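PDB 5MQ6: polycyclic ketone monooxygenase from Myceliophthora thermophila, which uses FAD and NADPH to insert one oxygen atom beside the carbonyl of ketones, polycyclic ones especially, yielding esters or lactones with high enantioselectivity. Local coordinates for residues A[113-118]-A[122-127]; A[120-123]-A[129-132]; A[515-520]-A[638-643]. All blocks are in the same frame, centred on the assembly; numbering follows the deposited sequence.

How the contacts relate
Contacts 1 and 2 illustrate how one short helix can serve two ends of a long cofactor. Both use helix 121-124 and share W122 and W123; their centres are 9 Å apart and their atoms touch. In contact 1 the loop 113-118 and W124 at the end of the helix hold the adenosine part of FAD, while in contact 2 the start of the helix and the loop 129-132 meet the pyrophosphate, the ribityl chain and the flavin. Contact 3 is a separate matter. Its centre lies 31 Å from the centre of each of the others, with nearest atoms about 18 Å away, and it joins late parts of the chain away from the cofactor sites.

Contact 1 (A[113-118]-A[122-127]); sequences DAAGGF and WWWNRY. With FAD (flavin-adenine dinucleotide), chain B.
F118 and W123 set the backbone spacing, their CA atoms 6.3 Å apart, where the loop leaving strand 109-112 runs past the short helix 121-124. No hydrogen bond links the two segments; the indole of W123 does most of the joining. With CG anti to the backbone N (chi1 172°), this ring swings onto the loop and lays one face against A115, G116 and G117. A115 CB is 3.5 Å from W123 CD1, and G117 CA makes a CH-pi contact 3.7 Å from the centroid of the six-membered ring of W123. Both glycines matter, since a CB on either would collide with the indole. R126 covers the opposite face, its NE hydrogen-bonded to W123 O at 2.8 Å, while W123 NE1 is hydrogen-bonded to D59.

W124 combines packing with cofactor binding. A115 CB lies over one face near the rim, and W124 CZ2 comes within 3.4 Å of A115 N. From the ring edge, W124 NE1 donates to FAD O3B at 3.0 Å. That ribose hydroxyl in turn donates to D113 OD1 at 2.7 Å, so each segment grips it once. D113 OD1 also accepts from A115 N in an Asx turn, and A114 N reaches FAD N3A of the adenine at 3.1 Å. An acidic residue just past the second strand, bonded to the adenosine ribose, is characteristic of Rossmann-type FAD-binding folds.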
loop_
_atom_site.group_PDB
_atom_site.type_symbol
_atom_site.label_atom_id
_atom_site.label_comp_id
_atom_site.label_asym_id
_atom_site.label_seq_id
_atom_site.Cartn_x
_atom_site.Cartn_y
_atom_site.Cartn_z
ATOM N N ASP A 113 5.600 1.336 -16.419
ATOM C CA ASP A 113 6.024 1.429 -15.040
ATOM C C ASP A 113 7.348 2.202 -14.999
ATOM O O ASP A 113 8.235 1.999 -15.815
ATOM C CB ASP A 113 6.205 0.014 -14.485
ATOM C CG ASP A 113 6.141 -0.057 -12.927
ATOM O OD1 ASP A 113 6.617 0.874 -12.240
ATOM O OD2 ASP A 113 5.628 -1.072 -12.406
ATOM N N ALA A 114 7.499 3.026 -13.996
ATOM C CA ALA A 114 8.744 3.724 -13.660
ATOM C C ALA A 114 9.802 2.755 -13.164
ATOM O O ALA A 114 10.936 3.022 -13.322
ATOM C CB ALA A 114 8.486 4.817 -12.616
ATOM N N ALA A 115 9.447 1.629 -12.570
ATOM C CA ALA A 115 10.437 0.617 -12.209
ATOM C C ALA A 115 11.178 0.081 -13.383
ATOM O O ALA A 115 10.706 0.126 -14.523
ATOM C CB ALA A 115 9.772 -0.556 -11.481
ATOM N N GLY A 116 12.319 -0.539 -13.106
ATOM C CA GLY A 116 13.156 -1.151 -14.173
ATOM C C GLY A 116 12.760 -2.543 -14.619
ATOM O O GLY A 116 13.377 -3.173 -15.537
ATOM N N GLY A 117 11.709 -3.059 -14.004
ATOM C CA GLY A 117 11.252 -4.382 -14.320
ATOM C C GLY A 117 9.944 -4.660 -13.572
ATOM O O GLY A 117 9.407 -3.788 -12.906
ATOM N N PHE A 118 9.463 -5.889 -13.695
ATOM C CA PHE A 118 8.205 -6.297 -13.074
ATOM C C PHE A 118 8.316 -6.359 -11.558
ATOM O O PHE A 118 9.404 -6.581 -11.010
ATOM C CB PHE A 118 7.741 -7.658 -13.582
ATOM C CG PHE A 118 7.396 -7.665 -15.037
ATOM C CD1 PHE A 118 6.145 -7.212 -15.435
ATOM C CD2 PHE A 118 8.277 -8.155 -16.001
ATOM C CE1 PHE A 118 5.755 -7.202 -16.750
ATOM C CE2 PHE A 118 7.876 -8.196 -17.389
ATOM C CZ PHE A 118 6.611 -7.689 -17.725
ATOM N N TRP A 122 7.827 -5.116 -4.969
ATOM C CA TRP A 122 8.842 -6.184 -4.897
ATOM C C TRP A 122 10.046 -5.985 -5.857
ATOM O O TRP A 122 11.038 -6.727 -5.763
ATOM C CB TRP A 122 8.182 -7.593 -5.061
ATOM C CG TRP A 122 7.018 -7.682 -4.104
ATOM C CD1 TRP A 122 5.725 -7.722 -4.410
ATOM C CD2 TRP A 122 7.087 -7.566 -2.676
ATOM N NE1 TRP A 122 4.940 -7.654 -3.258
ATOM C CE2 TRP A 122 5.759 -7.562 -2.184
ATOM C CE3 TRP A 122 8.136 -7.442 -1.770
ATOM C CZ2 TRP A 122 5.455 -7.461 -0.840
ATOM C CZ3 TRP A 122 7.831 -7.378 -0.416
ATOM C CH2 TRP A 122 6.492 -7.371 0.037
ATOM N N TRP A 123 9.894 -5.054 -6.805
ATOM C CA TRP A 123 11.000 -4.577 -7.638
ATOM C C TRP A 123 11.805 -3.565 -6.803
ATOM O O TRP A 123 12.986 -3.666 -6.707
ATOM C CB TRP A 123 10.529 -3.868 -8.948
ATOM C CG TRP A 123 11.664 -3.268 -9.628
ATOM C CD1 TRP A 123 12.169 -2.005 -9.424
ATOM C CD2 TRP A 123 12.560 -3.912 -10.564
ATOM N NE1 TRP A 123 13.328 -1.853 -10.166
ATOM C CE2 TRP A 123 13.607 -3.001 -10.840
ATOM C CE3 TRP A 123 12.612 -5.163 -11.126
ATOM C CZ2 TRP A 123 14.634 -3.266 -11.780
ATOM C CZ3 TRP A 123 13.641 -5.446 -12.074
ATOM C CH2 TRP A 123 14.654 -4.494 -12.350
ATOM N N TRP A 124 11.143 -2.564 -6.251
ATOM C CA TRP A 124 11.829 -1.459 -5.592
ATOM C C TRP A 124 12.476 -1.792 -4.243
ATOM O O TRP A 124 13.605 -1.451 -3.994
ATOM C CB TRP A 124 10.878 -0.330 -5.418
ATOM C CG TRP A 124 10.321 0.318 -6.647
ATOM C CD1 TRP A 124 9.065 0.214 -7.095
ATOM C CD2 TRP A 124 10.951 1.321 -7.482
ATOM N NE1 TRP A 124 8.874 1.007 -8.191
ATOM C CE2 TRP A 124 10.015 1.710 -8.435
ATOM C CE3 TRP A 124 12.204 1.880 -7.527
ATOM C CZ2 TRP A 124 10.304 2.619 -9.437
ATOM C CZ3 TRP A 124 12.485 2.823 -8.522
ATOM C CH2 TRP A 124 11.532 3.181 -9.448
ATOM N N ASN A 125 11.749 -2.512 -3.409
ATOM C CA ASN A 125 12.138 -2.802 -2.047
ATOM C C ASN A 125 12.837 -4.099 -2.064
ATOM O O ASN A 125 12.270 -5.170 -2.435
ATOM C CB ASN A 125 10.903 -2.846 -1.129
ATOM C CG ASN A 125 10.138 -1.538 -1.145
ATOM O OD1 ASN A 125 10.527 -0.607 -0.503
ATOM N ND2 ASN A 125 9.040 -1.466 -1.894
ATOM N N ARG A 126 14.119 -4.046 -1.708
ATOM C CA ARG A 126 14.886 -5.287 -1.582
ATOM C C ARG A 126 15.827 -5.205 -0.375
ATOM O O ARG A 126 16.897 -5.806 -0.369
ATOM C CB ARG A 126 15.670 -5.546 -2.892
ATOM C CG ARG A 126 14.941 -5.265 -4.207
ATOM C CD ARG A 126 15.752 -5.848 -5.341
ATOM N NE ARG A 126 15.163 -5.428 -6.609
ATOM C CZ ARG A 126 15.468 -5.932 -7.810
ATOM N NH1 ARG A 126 16.376 -6.868 -7.935
ATOM N NH2 ARG A 126 14.875 -5.452 -8.923
ATOM N N TYR A 127 15.400 -4.470 0.653
ATOM C CA TYR A 127 16.245 -4.187 1.802
ATOM C C TYR A 127 16.443 -5.496 2.572
ATOM O O TYR A 127 15.727 -6.454 2.323
ATOM C CB TYR A 127 15.641 -3.059 2.631
ATOM C CG TYR A 127 14.268 -3.335 3.195
ATOM C CD1 TYR A 127 14.114 -4.234 4.251
ATOM C CD2 TYR A 127 13.131 -2.725 2.671
ATOM C CE1 TYR A 127 12.881 -4.491 4.830
ATOM C CE2 TYR A 127 11.892 -2.979 3.244
ATOM C CZ TYR A 127 11.785 -3.894 4.327
ATOM O OH TYR A 127 10.614 -4.193 4.906
HETATM P PA FAD B . 2.726 -1.424 -6.687
HETATM O O1A FAD B . 3.026 -0.200 -5.886
HETATM O O2A FAD B . 3.293 -2.775 -6.293
HETATM O O5B FAD B . 3.179 -1.145 -8.202
HETATM C C5B FAD B . 2.813 0.038 -8.829
HETATM C C4B FAD B . 3.952 0.475 -9.727
HETATM O O4B FAD B . 3.454 1.569 -10.520
HETATM C C3B FAD B . 5.208 0.980 -9.021
HETATM O O3B FAD B . 6.350 0.441 -9.634
HETATM C C2B FAD B . 5.160 2.469 -9.225
HETATM O O2B FAD B . 6.438 3.055 -9.250
HETATM C C1B FAD B . 4.447 2.560 -10.557
HETATM N N9A FAD B . 3.867 3.858 -10.799
HETATM C C8A FAD B . 3.025 4.541 -9.972
HETATM N N7A FAD B . 2.752 5.712 -10.539
HETATM C C5A FAD B . 3.404 5.829 -11.708
HETATM C C6A FAD B . 3.468 6.849 -12.769
HETATM N N6A FAD B . 2.859 8.017 -12.748
HETATM N N1A FAD B . 4.190 6.492 -13.800
HETATM C C2A FAD B . 4.868 5.323 -13.877
HETATM N N3A FAD B . 4.888 4.352 -12.993
HETATM C C4A FAD B . 4.160 4.600 -11.860
HETATM N N1 FAD B . 0.561 -5.445 1.224
HETATM C C2 FAD B . 0.009 -6.630 1.647
HETATM O O2 FAD B . -1.173 -6.874 1.443
HETATM N N3 FAD B . 0.755 -7.538 2.292
HETATM C C4 FAD B . 2.053 -7.292 2.534
HETATM O O4 FAD B . 2.682 -8.163 3.120
HETATM C C4X FAD B . 2.741 -6.057 2.124
HETATM N N5 FAD B . 4.060 -5.758 2.373
HETATM C C5X FAD B . 4.548 -4.573 1.931
HETATM C C6 FAD B . 5.958 -4.210 2.191
HETATM C C7 FAD B . 6.392 -2.899 1.673
HETATM C C7M FAD B . 7.814 -2.427 1.875
HETATM C C8 FAD B . 5.474 -1.967 0.955
HETATM C C8M FAD B . 5.912 -0.610 0.409
HETATM C C9 FAD B . 4.160 -2.336 0.742
HETATM C C9A FAD B . 3.671 -3.592 1.200
HETATM N N10 FAD B . 2.318 -3.899 0.975
HETATM C C10 FAD B . 1.848 -5.141 1.410
HETATM C "C1'" FAD B . 1.415 -3.017 0.201
HETATM C "C2'" FAD B . 1.763 -3.278 -1.324
HETATM O "O2'" FAD B . 2.012 -2.019 -1.965
HETATM C "C3'" FAD B . 0.689 -4.107 -2.108
HETATM O "O3'" FAD B . 0.530 -5.381 -1.479
HETATM C "C4'" FAD B . 1.009 -4.480 -3.575
HETATM O "O4'" FAD B . 2.420 -4.905 -3.832
HETATM C "C5'" FAD B . 0.607 -3.321 -4.510
HETATM O "O5'" FAD B . 0.541 -3.867 -5.864
HETATM P P FAD B . 0.204 -2.739 -6.977
HETATM O O1P FAD B . 0.660 -3.385 -8.337
HETATM O O2P FAD B . -1.234 -2.278 -6.697
HETATM O O3P FAD B . 1.123 -1.433 -6.580
#

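Contact 2 (A[120-123]-A[129-132]); sequences GTWW and GLHC. With FAD (flavin-adenine dinucleotide), chain B.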
loop_
_atom_site.group_PDB
_atom_site.type_symbol
_atom_site.label_atom_id
_atom_site.label_comp_id
_atom_site.label_asym_id
_atom_site.label_seq_id
_atom_site.Cartn_x
_atom_site.Cartn_y
_atom_site.Cartn_z
ATOM N N GLY A 120 6.613 -4.084 -9.066
ATOM C CA GLY A 120 6.207 -2.947 -8.279
ATOM C C GLY A 120 6.965 -2.876 -6.931
ATOM O O GLY A 120 8.220 -2.855 -6.890
ATOM N N THR A 121 6.202 -2.827 -5.854
ATOM C CA THR A 121 6.732 -2.977 -4.512
ATOM C C THR A 121 7.960 -3.923 -4.385
ATOM O O THR A 121 8.948 -3.551 -3.736
ATOM C CB THR A 121 5.613 -3.500 -3.586
ATOM O OG1 THR A 121 4.523 -2.557 -3.540
ATOM C CG2 THR A 121 6.129 -3.722 -2.164
ATOM N N TRP A 122 7.827 -5.116 -4.969
ATOM C CA TRP A 122 8.842 -6.184 -4.897
ATOM C C TRP A 122 10.046 -5.985 -5.857
ATOM O O TRP A 122 11.038 -6.727 -5.763
ATOM C CB TRP A 122 8.182 -7.593 -5.061
ATOM C CG TRP A 122 7.018 -7.682 -4.104
ATOM C CD1 TRP A 122 5.725 -7.722 -4.410
ATOM C CD2 TRP A 122 7.087 -7.566 -2.676
ATOM N NE1 TRP A 122 4.940 -7.654 -3.258
ATOM C CE2 TRP A 122 5.759 -7.562 -2.184
ATOM C CE3 TRP A 122 8.136 -7.442 -1.770
ATOM C CZ2 TRP A 122 5.455 -7.461 -0.840
ATOM C CZ3 TRP A 122 7.831 -7.378 -0.416
ATOM C CH2 TRP A 122 6.492 -7.371 0.037
ATOM N N TRP A 123 9.894 -5.054 -6.805
ATOM C CA TRP A 123 11.000 -4.577 -7.638
ATOM C C TRP A 123 11.805 -3.565 -6.803
ATOM O O TRP A 123 12.986 -3.666 -6.707
ATOM C CB TRP A 123 10.529 -3.868 -8.948
ATOM C CG TRP A 123 11.664 -3.268 -9.628
ATOM C CD1 TRP A 123 12.169 -2.005 -9.424
ATOM C CD2 TRP A 123 12.560 -3.912 -10.564
ATOM N NE1 TRP A 123 13.328 -1.853 -10.166
ATOM C CE2 TRP A 123 13.607 -3.001 -10.840
ATOM C CE3 TRP A 123 12.612 -5.163 -11.126
ATOM C CZ2 TRP A 123 14.634 -3.266 -11.780
ATOM C CZ3 TRP A 123 13.641 -5.446 -12.074
ATOM C CH2 TRP A 123 14.654 -4.494 -12.350
ATOM N N GLY A 129 16.200 -8.429 5.094
ATOM C CA GLY A 129 15.065 -8.888 5.925
ATOM C C GLY A 129 13.625 -8.738 5.404
ATOM O O GLY A 129 12.677 -9.180 6.057
ATOM N N LEU A 130 13.453 -8.158 4.228
ATOM C CA LEU A 130 12.131 -7.917 3.706
ATOM C C LEU A 130 11.331 -9.191 3.499
ATOM O O LEU A 130 11.777 -10.130 2.884
ATOM C CB LEU A 130 12.193 -7.115 2.431
ATOM C CG LEU A 130 10.911 -6.968 1.559
ATOM C CD1 LEU A 130 9.960 -6.002 2.207
ATOM C CD2 LEU A 130 11.335 -6.441 0.169
ATOM N N HIS A 131 10.135 -9.187 4.052
ATOM C CA HIS A 131 9.154 -10.217 3.856
ATOM C C HIS A 131 7.757 -9.603 3.729
ATOM O O HIS A 131 7.494 -8.540 4.273
ATOM C CB HIS A 131 9.107 -11.165 5.084
ATOM C CG HIS A 131 10.311 -12.037 5.223
ATOM N ND1 HIS A 131 11.535 -11.542 5.623
ATOM C CD2 HIS A 131 10.494 -13.357 4.975
ATOM C CE1 HIS A 131 12.411 -12.529 5.659
ATOM N NE2 HIS A 131 11.809 -13.641 5.269
ATOM N N CYS A 132 6.861 -10.241 3.012
ATOM C CA CYS A 132 5.447 -9.907 3.036
ATOM C C CYS A 132 4.976 -10.195 4.484
ATOM O O CYS A 132 5.446 -11.161 5.086
ATOM C CB CYS A 132 4.690 -10.772 1.982
ATOM S SG CYS A 132 4.670 -12.605 2.068
HETATM P PA FAD B . 2.726 -1.424 -6.687
HETATM O O1A FAD B . 3.026 -0.200 -5.886
HETATM O O2A FAD B . 3.293 -2.775 -6.293
HETATM O O5B FAD B . 3.179 -1.145 -8.202
HETATM C C5B FAD B . 2.813 0.038 -8.829
HETATM C C4B FAD B . 3.952 0.475 -9.727
HETATM O O4B FAD B . 3.454 1.569 -10.520
HETATM C C3B FAD B . 5.208 0.980 -9.021
HETATM O O3B FAD B . 6.350 0.441 -9.634
HETATM C C2B FAD B . 5.160 2.469 -9.225
HETATM O O2B FAD B . 6.438 3.055 -9.250
HETATM C C1B FAD B . 4.447 2.560 -10.557
HETATM N N9A FAD B . 3.867 3.858 -10.799
HETATM C C8A FAD B . 3.025 4.541 -9.972
HETATM N N7A FAD B . 2.752 5.712 -10.539
HETATM C C5A FAD B . 3.404 5.829 -11.708
HETATM C C6A FAD B . 3.468 6.849 -12.769
HETATM N N6A FAD B . 2.859 8.017 -12.748
HETATM N N1A FAD B . 4.190 6.492 -13.800
HETATM C C2A FAD B . 4.868 5.323 -13.877
HETATM N N3A FAD B . 4.888 4.352 -12.993
HETATM C C4A FAD B . 4.160 4.600 -11.860
HETATM N N1 FAD B . 0.561 -5.445 1.224
HETATM C C2 FAD B . 0.009 -6.630 1.647
HETATM O O2 FAD B . -1.173 -6.874 1.443
HETATM N N3 FAD B . 0.755 -7.538 2.292
HETATM C C4 FAD B . 2.053 -7.292 2.534
HETATM O O4 FAD B . 2.682 -8.163 3.120
HETATM C C4X FAD B . 2.741 -6.057 2.124
HETATM N N5 FAD B . 4.060 -5.758 2.373
HETATM C C5X FAD B . 4.548 -4.573 1.931
HETATM C C6 FAD B . 5.958 -4.210 2.191
HETATM C C7 FAD B . 6.392 -2.899 1.673
HETATM C C7M FAD B . 7.814 -2.427 1.875
HETATM C C8 FAD B . 5.474 -1.967 0.955
HETATM C C8M FAD B . 5.912 -0.610 0.409
HETATM C C9 FAD B . 4.160 -2.336 0.742
HETATM C C9A FAD B . 3.671 -3.592 1.200
HETATM N N10 FAD B . 2.318 -3.899 0.975
HETATM C C10 FAD B . 1.848 -5.141 1.410
HETATM C "C1'" FAD B . 1.415 -3.017 0.201
HETATM C "C2'" FAD B . 1.763 -3.278 -1.324
HETATM O "O2'" FAD B . 2.012 -2.019 -1.965
HETATM C "C3'" FAD B . 0.689 -4.107 -2.108
HETATM O "O3'" FAD B . 0.530 -5.381 -1.479
HETATM C "C4'" FAD B . 1.009 -4.480 -3.575
HETATM O "O4'" FAD B . 2.420 -4.905 -3.832
HETATM C "C5'" FAD B . 0.607 -3.321 -4.510
HETATM O "O5'" FAD B . 0.541 -3.867 -5.864
HETATM P P FAD B . 0.204 -2.739 -6.977
HETATM O O1P FAD B . 0.660 -3.385 -8.337
HETATM O O2P FAD B . -1.234 -2.278 -6.697
HETATM O O3P FAD B . 1.123 -1.433 -6.580
#
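W122 and L130 meet where the start of helix 121-124 faces the loop beyond it, and the tryptophan can be followed outward from its CB. The first torsion leaves CG anti to the carbonyl carbon (chi1 -50°), which carries the indole off the helix toward both the flavin and L130. On the pyrrole side, W122 NE1 is hydrogen-bonded to Y139 OH, a bond that should limit rotation of the ring. Over the middle of the indole, near the bond its two rings share, lies T121 CG2; it is also 3.6 Å from FAD C8, so this methyl touches both the indole and the flavin. Along the benzo edge, W122 CE3 is 3.9 Å from L130 CD2, and W122 CZ3 comes to 3.6 Å from L130 CD1, which approaches near the ring plane. W122 CZ2 faces FAD N5, and at the tip W122 CH2 comes to 3.7 Å from FAD N5 and 4.1 Å from C132 CA, both oblique to the ring.

T121 N donates an almost straight bond to FAD O2A at 2.9 Å, and T121 OG1 is hydrogen-bonded to the ribityl hydroxyl FAD O2' at 3.0 Å. The C132 backbone packs closely on the flavin, C132 CA lying 3.3 Å from FAD O4. Helix 121-124 and the loop after it thus line the FAD pocket from the pyrophosphate to the N5/O4 edge of the flavin, T121 and C132 both binding the cofactor.

L160 of helix 157-170 packs on both W122 and C132, and backbone hydrogen bonds tie L130 to G157 and C132 to A155. Y139 stands at the end of helix 136-139, the ring of Y88, at the start of helix 88-99, meets that of W122, and H131 O accepts from Q283 of helix 279-289.

Contact 3 (A[515-520]-A[638-643]); sequences TLHGVC and QEYRAD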
loop_
_atom_site.group_PDB
_atom_site.type_symbol
_atom_site.label_atom_id
_atom_site.label_comp_id
_atom_site.label_asym_id
_atom_site.label_seq_id
_atom_site.Cartn_x
_atom_site.Cartn_y
_atom_site.Cartn_z
ATOM N N THR A 515 -17.391 8.024 -7.894
ATOM C CA THR A 515 -17.166 6.874 -8.690
ATOM C C THR A 515 -18.386 6.002 -8.656
ATOM O O THR A 515 -19.309 6.233 -7.915
ATOM C CB THR A 515 -16.067 5.970 -8.101
ATOM O OG1 THR A 515 -16.517 5.411 -6.862
ATOM C CG2 THR A 515 -14.792 6.781 -7.920
ATOM N N LEU A 516 -18.396 4.982 -9.505
ATOM C CA LEU A 516 -19.178 3.803 -9.260
ATOM C C LEU A 516 -18.219 2.647 -8.833
ATOM O O LEU A 516 -17.241 2.309 -9.537
ATOM C CB LEU A 516 -20.026 3.374 -10.419
ATOM C CG LEU A 516 -20.912 2.183 -10.208
ATOM C CD1 LEU A 516 -21.852 2.355 -9.096
ATOM C CD2 LEU A 516 -21.626 1.736 -11.487
ATOM N N HIS A 517 -18.506 2.101 -7.663
ATOM C CA HIS A 517 -17.782 0.945 -7.079
ATOM C C HIS A 517 -16.307 1.159 -6.789
ATOM O O HIS A 517 -15.524 0.193 -6.587
ATOM C CB HIS A 517 -18.011 -0.288 -7.970
ATOM C CG HIS A 517 -19.454 -0.648 -8.184
ATOM N ND1 HIS A 517 -19.893 -1.335 -9.308
ATOM C CD2 HIS A 517 -20.540 -0.515 -7.402
ATOM C CE1 HIS A 517 -21.181 -1.575 -9.199
ATOM N NE2 HIS A 517 -21.580 -1.148 -8.028
ATOM N N GLY A 518 -15.906 2.414 -6.799
ATOM C CA GLY A 518 -14.513 2.843 -6.638
ATOM C C GLY A 518 -13.607 2.715 -7.849
ATOM O O GLY A 518 -12.390 2.995 -7.747
ATOM N N VAL A 519 -14.151 2.370 -9.001
ATOM C CA VAL A 519 -13.242 2.009 -10.108
ATOM C C VAL A 519 -13.289 2.865 -11.358
ATOM O O VAL A 519 -12.449 2.687 -12.281
ATOM C CB VAL A 519 -13.471 0.539 -10.566
ATOM C CG1 VAL A 519 -13.202 -0.417 -9.409
ATOM C CG2 VAL A 519 -14.838 0.332 -11.097
ATOM N N CYS A 520 -14.271 3.756 -11.434
ATOM C CA CYS A 520 -14.386 4.683 -12.615
ATOM C C CYS A 520 -15.150 5.932 -12.199
ATOM O O CYS A 520 -15.796 5.946 -11.137
ATOM C CB CYS A 520 -15.094 3.960 -13.757
ATOM S SG CYS A 520 -16.790 3.504 -13.299
ATOM N N GLN A 638 -20.525 -9.077 -7.595
ATOM C CA GLN A 638 -20.954 -10.314 -8.283
ATOM C C GLN A 638 -22.412 -10.166 -8.672
ATOM O O GLN A 638 -22.762 -10.361 -9.833
ATOM C CB GLN A 638 -20.793 -11.575 -7.399
ATOM C CG GLN A 638 -19.346 -11.959 -7.189
ATOM C CD GLN A 638 -19.093 -12.949 -6.066
ATOM O OE1 GLN A 638 -19.971 -13.182 -5.235
ATOM N NE2 GLN A 638 -17.856 -13.532 -6.030
ATOM N N GLU A 639 -23.239 -9.721 -7.732
ATOM C CA GLU A 639 -24.653 -9.563 -8.091
ATOM C C GLU A 639 -24.865 -8.507 -9.188
ATOM O O GLU A 639 -25.704 -8.661 -10.073
ATOM C CB GLU A 639 -25.501 -9.262 -6.870
ATOM C CG GLU A 639 -25.466 -10.453 -5.898
ATOM C CD GLU A 639 -26.063 -10.126 -4.535
ATOM O OE1 GLU A 639 -26.357 -8.947 -4.213
ATOM O OE2 GLU A 639 -26.269 -11.068 -3.762
ATOM N N TYR A 640 -24.083 -7.446 -9.116
ATOM C CA TYR A 640 -24.181 -6.381 -10.084
ATOM C C TYR A 640 -23.860 -6.836 -11.556
ATOM O O TYR A 640 -24.491 -6.381 -12.547
ATOM C CB TYR A 640 -23.330 -5.213 -9.633
ATOM C CG TYR A 640 -23.183 -4.129 -10.695
ATOM C CD1 TYR A 640 -22.206 -4.210 -11.668
ATOM C CD2 TYR A 640 -24.021 -3.068 -10.717
ATOM C CE1 TYR A 640 -22.068 -3.248 -12.651
ATOM C CE2 TYR A 640 -23.915 -2.052 -11.656
ATOM C CZ TYR A 640 -22.925 -2.159 -12.639
ATOM O OH TYR A 640 -22.851 -1.207 -13.579
ATOM N N ARG A 641 -22.901 -7.744 -11.672
ATOM C CA ARG A 641 -22.425 -8.166 -12.958
ATOM C C ARG A 641 -23.310 -9.255 -13.538
ATOM O O ARG A 641 -23.257 -9.520 -14.718
ATOM C CB ARG A 641 -21.016 -8.703 -12.818
ATOM C CG ARG A 641 -19.948 -7.652 -12.491
ATOM C CD ARG A 641 -18.565 -8.178 -12.821
ATOM N NE ARG A 641 -18.206 -9.401 -12.101
ATOM C CZ ARG A 641 -17.688 -9.465 -10.861
ATOM N NH1 ARG A 641 -17.371 -10.622 -10.345
ATOM N NH2 ARG A 641 -17.399 -8.410 -10.156
ATOM N N ALA A 642 -24.061 -9.902 -12.695
ATOM C CA ALA A 642 -24.709 -11.126 -13.088
ATOM C C ALA A 642 -25.567 -11.020 -14.359
ATOM O O ALA A 642 -25.536 -11.955 -15.171
ATOM C CB ALA A 642 -25.556 -11.676 -11.953
ATOM N N ASP A 643 -26.275 -9.914 -14.622
ATOM C CA ASP A 643 -27.132 -10.004 -15.775
ATOM C C ASP A 643 -26.664 -9.265 -17.034
ATOM O O ASP A 643 -27.447 -9.163 -17.991
ATOM C CB ASP A 643 -28.529 -9.612 -15.376
ATOM C CG ASP A 643 -28.665 -8.185 -15.125
ATOM O OD1 ASP A 643 -27.735 -7.346 -15.192
ATOM O OD2 ASP A 643 -29.776 -7.920 -14.777
#
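H517 and Y640 form the aromatic part of this contact, a T-shaped pair in which the histidine supplies the edge and the tyrosine the face. It seats the loop before strand 527-529 against the last helix, 630-641. Their planes stand at 88° and their centroids are 4.6 Å apart. H517 CE1 is the atom that points in, above the centre of the phenol ring and 3.5 Å from Y640 CD2. With CG anti to the backbone N, chi1 170° sends the tyrosine ring toward the loop, and chi2 -85° turns its face to H517.

The apolar part belongs to L516. Its CD2 reaches the hydroxyl end of the tyrosine, 3.8 Å from Y640 OH, while its CG covers the centre of one face of the H517 imidazole. L516 thus touches both partners of the aromatic pair.

No hydrogen bond crosses between the segments, but H517 O accepts from Y633 OH, about two turns earlier on the same helix, while Y640 OH donates to K647 O. An alanine in place of Y640 would probably leave the edge of H517 without its aromatic face, open a gap beside L516 and deprive K647 O of its donor.

Chemically, then, the join between these two segments depends on shape and on a ring C-H directed at a pi face, an interaction that would probably strengthen if the imidazole were charged.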